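Long-range contact in uncharacterized protein (Methanosarcina mazei, PDB 3R6A), which is of unknown function but belongs to the glyoxalase/bleomycin resistance protein/dioxygenase superfamily and forms a two-chain assembly: residues B[7-21]-B[44-56]. Sequence-based numbering, arbitrary orientation.
Sequences QILSRLYVADLNPAL and ELAQISTILLIAG
Over one face of the Arg-11 guanidinium sits the Ile-54 methyl CD1, 3.5 Å above the plane and displaced toward the rim. In that plane NE donates to Tyr-13 OH at 3.0 Å, while NH1 forms a salt bridge with Glu-114 and a hydrogen bond with Thr-70, and NH2 bonds the Phe-64 carbonyl, fixing the group's rotation. The bend at chi3 (67°) turns the guanidinium toward the Ile-54 methyl. The Tyr-13 ring lies alongside Ile-54 and meets the same methyl obliquely. Underneath, strands 7-14 and 51-55 pair in parallel, axes 4.6 Å apart at 31°: six backbone hydrogen bonds alternate from Ser-10 N to Gly-56 N, the central ones nearly straight (Ile-54 N to Leu-12 O, 171°). On the other face, Leu-17 drives its branches into the hairpin, CD1 meeting Glu-44 CB at 3.5 Å and CD2 meeting Leu-53 CB at 3.7 Å; Leu-21 CD2 continues the row, 3.6 Å from Leu-53 CD1. At the N-terminal end of the pairing, a water links Ile-8 O, Ser-10 OG and Thr-50 OG1, and Ser-10 OG also bonds Ser-10 of the second subunit. Strand 7-14 lies between 51-55 and 69-73, with helix 17-27 along the hairpin, in the superfamily's beta-alpha-beta-beta-beta module.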
loop_
_atom_site.group_PDB
_atom_site.type_symbol
_atom_site.label_atom_id
_atom_site.label_comp_id
_atom_site.label_asym_id
_atom_site.label_seq_id
_atom_site.Cartn_x
_atom_site.Cartn_y
_atom_site.Cartn_z
ATOM N N GLN B 7 -3.080 2.172 11.249
ATOM C CA GLN B 7 -3.500 1.833 9.892
ATOM C C GLN B 7 -2.293 1.764 8.984
ATOM O O GLN B 7 -1.309 2.473 9.196
ATOM C CB GLN B 7 -4.421 2.899 9.293
ATOM C CG GLN B 7 -5.826 2.985 9.826
ATOM C CD GLN B 7 -6.676 3.898 8.961
ATOM O OE1 GLN B 7 -6.312 5.051 8.709
ATOM N NE2 GLN B 7 -7.810 3.386 8.492
ATOM N N ILE B 8 -2.383 0.913 7.969
ATOM C CA ILE B 8 -1.328 0.803 6.972
ATOM C C ILE B 8 -2.020 1.290 5.708
ATOM O O ILE B 8 -2.980 0.677 5.238
ATOM C CB ILE B 8 -0.852 -0.646 6.797
ATOM C CG1 ILE B 8 -0.200 -1.121 8.099
ATOM C CG2 ILE B 8 0.135 -0.732 5.632
ATOM C CD1 ILE B 8 0.349 -2.546 8.051
ATOM N N LEU B 9 -1.547 2.411 5.179
ATOM C CA LEU B 9 -2.156 3.003 3.997
ATOM C C LEU B 9 -1.382 2.733 2.720
ATOM O O LEU B 9 -0.173 2.978 2.649
ATOM C CB LEU B 9 -2.300 4.513 4.212
ATOM C CG LEU B 9 -3.036 4.891 5.500
ATOM C CD1 LEU B 9 -2.957 6.395 5.721
ATOM C CD2 LEU B 9 -4.491 4.436 5.410
ATOM N N SER B 10 -2.088 2.222 1.715
ATOM C CA SER B 10 -1.488 1.926 0.414
ATOM C C SER B 10 -1.561 3.193 -0.428
ATOM O O SER B 10 -2.573 3.891 -0.428
ATOM C CB SER B 10 -2.246 0.793 -0.271
ATOM O OG SER B 10 -2.226 -0.366 0.544
ATOM N N ARG B 11 -0.492 3.465 -1.167
ATOM C CA ARG B 11 -0.396 4.675 -1.968
ATOM C C ARG B 11 -0.598 4.485 -3.463
ATOM O O ARG B 11 -0.002 3.600 -4.070
ATOM C CB ARG B 11 0.974 5.313 -1.734
ATOM C CG ARG B 11 1.253 5.675 -0.279
ATOM C CD ARG B 11 2.756 5.713 -0.005
ATOM N NE ARG B 11 3.453 6.805 -0.694
ATOM C CZ ARG B 11 3.593 8.034 -0.204
ATOM N NH1 ARG B 11 3.080 8.345 0.981
ATOM N NH2 ARG B 11 4.272 8.952 -0.885
ATOM N N LEU B 12 -1.447 5.327 -4.044
ATOM C CA LEU B 12 -1.701 5.305 -5.476
ATOM C C LEU B 12 -1.396 6.716 -5.969
ATOM O O LEU B 12 -1.662 7.701 -5.273
ATOM C CB LEU B 12 -3.158 4.933 -5.786
ATOM C CG LEU B 12 -3.615 3.525 -5.394
ATOM C CD1 LEU B 12 -5.017 3.276 -5.937
ATOM C CD2 LEU B 12 -2.649 2.485 -5.947
ATOM N N TYR B 13 -0.832 6.801 -7.169
ATOM C CA TYR B 13 -0.441 8.071 -7.765
ATOM C C TYR B 13 -1.227 8.320 -9.038
ATOM O O TYR B 13 -1.205 7.507 -9.960
ATOM C CB TYR B 13 1.054 8.028 -8.063
ATOM C CG TYR B 13 1.846 7.513 -6.891
ATOM C CD1 TYR B 13 2.335 8.382 -5.918
ATOM C CD2 TYR B 13 2.056 6.142 -6.718
ATOM C CE1 TYR B 13 3.013 7.900 -4.799
ATOM C CE2 TYR B 13 2.729 5.653 -5.605
ATOM C CZ TYR B 13 3.204 6.536 -4.651
ATOM O OH TYR B 13 3.867 6.054 -3.549
ATOM N N VAL B 14 -1.914 9.457 -9.080
ATOM C CA VAL B 14 -2.740 9.808 -10.224
ATOM C C VAL B 14 -2.512 11.252 -10.662
ATOM O O VAL B 14 -1.960 12.060 -9.916
ATOM C CB VAL B 14 -4.235 9.607 -9.888
ATOM C CG1 VAL B 14 -4.484 8.148 -9.502
ATOM C CG2 VAL B 14 -4.649 10.541 -8.753
ATOM N N ALA B 15 -2.952 11.570 -11.874
ATOM C CA ALA B 15 -2.789 12.913 -12.414
ATOM C C ALA B 15 -3.771 13.893 -11.782
ATOM O O ALA B 15 -3.411 15.028 -11.464
ATOM C CB ALA B 15 -2.978 12.885 -13.925
ATOM N N ASP B 16 -5.012 13.456 -11.596
ATOM C CA ASP B 16 -6.035 14.322 -11.015
ATOM C C ASP B 16 -6.963 13.558 -10.085
ATOM O O ASP B 16 -7.444 12.479 -10.428
ATOM C CB ASP B 16 -6.850 14.976 -12.132
ATOM C CG ASP B 16 -5.997 15.834 -13.048
ATOM O OD1 ASP B 16 -5.492 16.881 -12.586
ATOM O OD2 ASP B 16 -5.822 15.458 -14.227
ATOM N N LEU B 17 -7.225 14.128 -8.912
ATOM C CA LEU B 17 -8.089 13.484 -7.930
ATOM C C LEU B 17 -9.543 13.282 -8.338
ATOM O O LEU B 17 -10.091 12.198 -8.148
ATOM C CB LEU B 17 -8.073 14.255 -6.606
ATOM C CG LEU B 17 -6.856 14.114 -5.693
ATOM C CD1 LEU B 17 -7.084 14.916 -4.418
ATOM C CD2 LEU B 17 -6.630 12.646 -5.363
ATOM N N ASN B 18 -10.166 14.323 -8.891
ATOM C CA ASN B 18 -11.579 14.263 -9.264
ATOM C C ASN B 18 -12.076 12.981 -9.930
ATOM O O ASN B 18 -12.837 12.226 -9.322
ATOM C CB ASN B 18 -11.960 15.475 -10.120
ATOM C CG ASN B 18 -11.895 16.773 -9.343
ATOM O OD1 ASN B 18 -12.256 16.820 -8.166
ATOM N ND2 ASN B 18 -11.445 17.839 -10.000
ATOM N N PRO B 19 -11.666 12.713 -11.182
ATOM C CA PRO B 19 -12.155 11.480 -11.805
ATOM C C PRO B 19 -11.762 10.225 -11.024
ATOM O O PRO B 19 -12.563 9.300 -10.871
ATOM C CB PRO B 19 -11.531 11.528 -13.198
ATOM C CG PRO B 19 -10.253 12.260 -12.963
ATOM C CD PRO B 19 -10.675 13.380 -12.045
ATOM N N ALA B 20 -10.529 10.199 -10.527
ATOM C CA ALA B 20 -10.048 9.051 -9.767
ATOM C C ALA B 20 -10.909 8.792 -8.531
ATOM O O ALA B 20 -11.313 7.654 -8.281
ATOM C CB ALA B 20 -8.591 9.260 -9.361
ATOM N N LEU B 21 -11.197 9.836 -7.755
ATOM C CA LEU B 21 -12.014 9.660 -6.558
ATOM C C LEU B 21 -13.370 9.041 -6.873
ATOM O O LEU B 21 -13.825 8.131 -6.178
ATOM C CB LEU B 21 -12.226 10.999 -5.838
ATOM C CG LEU B 21 -11.158 11.423 -4.830
ATOM C CD1 LEU B 21 -11.496 12.795 -4.281
ATOM C CD2 LEU B 21 -11.076 10.400 -3.698
ATOM N N GLU B 44 -1.898 16.994 -4.379
ATOM C CA GLU B 44 -3.130 16.937 -3.599
ATOM C C GLU B 44 -3.219 15.548 -2.973
ATOM O O GLU B 44 -2.911 14.549 -3.628
ATOM C CB GLU B 44 -4.355 17.159 -4.490
ATOM C CG GLU B 44 -4.424 18.506 -5.218
ATOM C CD GLU B 44 -4.456 19.703 -4.283
ATOM O OE1 GLU B 44 -5.041 19.599 -3.183
ATOM O OE2 GLU B 44 -3.907 20.763 -4.660
ATOM N N LEU B 45 -3.650 15.492 -1.720
ATOM C CA LEU B 45 -3.759 14.226 -1.006
ATOM C C LEU B 45 -5.185 13.914 -0.562
ATOM O O LEU B 45 -5.850 14.753 0.040
ATOM C CB LEU B 45 -2.856 14.257 0.229
ATOM C CG LEU B 45 -2.774 12.971 1.052
ATOM C CD1 LEU B 45 -2.068 11.900 0.233
ATOM C CD2 LEU B 45 -2.022 13.228 2.348
ATOM N N ALA B 46 -5.641 12.702 -0.856
ATOM C CA ALA B 46 -6.975 12.268 -0.448
ATOM C C ALA B 46 -6.885 10.857 0.118
ATOM O O ALA B 46 -5.975 10.100 -0.224
ATOM C CB ALA B 46 -7.925 12.282 -1.640
ATOM N N GLN B 47 -7.811 10.504 1.002
ATOM C CA GLN B 47 -7.824 9.149 1.539
ATOM C C GLN B 47 -9.215 8.571 1.396
ATOM O O GLN B 47 -10.199 9.209 1.768
ATOM C CB GLN B 47 -7.429 9.107 3.019
ATOM C CG GLN B 47 -7.343 7.662 3.552
ATOM C CD GLN B 47 -7.026 7.580 5.034
ATOM O OE1 GLN B 47 -6.322 8.425 5.575
ATOM N NE2 GLN B 47 -7.538 6.542 5.694
ATOM N N ILE B 48 -9.297 7.372 0.832
ATOM C CA ILE B 48 -10.571 6.682 0.681
ATOM C C ILE B 48 -10.288 5.268 1.180
ATOM O O ILE B 48 -9.364 4.610 0.693
ATOM C CB ILE B 48 -11.044 6.698 -0.787
ATOM C CG1 ILE B 48 -12.378 5.958 -0.904
ATOM C CG2 ILE B 48 -9.981 6.111 -1.692
ATOM C CD1 ILE B 48 -13.132 6.272 -2.173
ATOM N N SER B 49 -11.064 4.811 2.161
ATOM C CA SER B 49 -10.813 3.507 2.776
ATOM C C SER B 49 -9.360 3.617 3.270
ATOM O O SER B 49 -8.998 4.643 3.854
ATOM C CB SER B 49 -10.959 2.372 1.758
ATOM O OG SER B 49 -10.788 1.111 2.387
ATOM N N THR B 50 -8.535 2.594 3.038
ATOM C CA THR B 50 -7.128 2.635 3.464
ATOM C C THR B 50 -6.184 2.963 2.313
ATOM O O THR B 50 -5.004 2.605 2.329
ATOM C CB THR B 50 -6.673 1.305 4.128
ATOM O OG1 THR B 50 -6.842 0.212 3.220
ATOM C CG2 THR B 50 -7.492 1.046 5.381
ATOM N N ILE B 51 -6.714 3.654 1.313
ATOM C CA ILE B 51 -5.922 4.056 0.163
ATOM C C ILE B 51 -5.640 5.552 0.216
ATOM O O ILE B 51 -6.540 6.345 0.458
ATOM C CB ILE B 51 -6.664 3.775 -1.152
ATOM C CG1 ILE B 51 -6.829 2.269 -1.346
ATOM C CG2 ILE B 51 -5.896 4.375 -2.324
ATOM C CD1 ILE B 51 -7.617 1.910 -2.570
ATOM N N LEU B 52 -4.385 5.925 -0.008
ATOM C CA LEU B 52 -4.003 7.326 -0.040
ATOM C C LEU B 52 -3.806 7.653 -1.507
ATOM O O LEU B 52 -2.952 7.054 -2.167
ATOM C CB LEU B 52 -2.683 7.572 0.705
ATOM C CG LEU B 52 -2.682 7.632 2.233
ATOM C CD1 LEU B 52 -1.251 7.830 2.732
ATOM C CD2 LEU B 52 -3.563 8.784 2.702
ATOM N N LEU B 53 -4.614 8.575 -2.025
ATOM C CA LEU B 53 -4.507 8.999 -3.414
ATOM C C LEU B 53 -3.682 10.281 -3.459
ATOM O O LEU B 53 -4.050 11.289 -2.851
ATOM C CB LEU B 53 -5.894 9.264 -4.009
ATOM C CG LEU B 53 -6.790 8.066 -4.299
ATOM C CD1 LEU B 53 -8.162 8.562 -4.759
ATOM C CD2 LEU B 53 -6.153 7.187 -5.377
ATOM N N ILE B 54 -2.559 10.227 -4.171
ATOM C CA ILE B 54 -1.663 11.370 -4.309
ATOM C C ILE B 54 -1.743 11.818 -5.766
ATOM O O ILE B 54 -1.413 11.050 -6.668
ATOM C CB ILE B 54 -0.222 10.955 -3.960
ATOM C CG1 ILE B 54 -0.202 10.344 -2.555
ATOM C CG2 ILE B 54 0.711 12.159 -4.043
ATOM C CD1 ILE B 54 1.122 9.742 -2.163
ATOM N N ALA B 55 -2.192 13.054 -5.992
ATOM C CA ALA B 55 -2.354 13.570 -7.346
ATOM C C ALA B 55 -1.437 14.735 -7.684
ATOM O O ALA B 55 -1.159 15.589 -6.846
ATOM C CB ALA B 55 -3.810 13.981 -7.569
ATOM N N GLY B 56 -0.980 14.759 -8.931
ATOM C CA GLY B 56 -0.100 15.819 -9.388
ATOM C C GLY B 56 0.550 15.432 -10.703
ATOM O O GLY B 56 0.324 14.335 -11.213
HETATM O O HOH W 1 -4.093 -0.327 2.797
#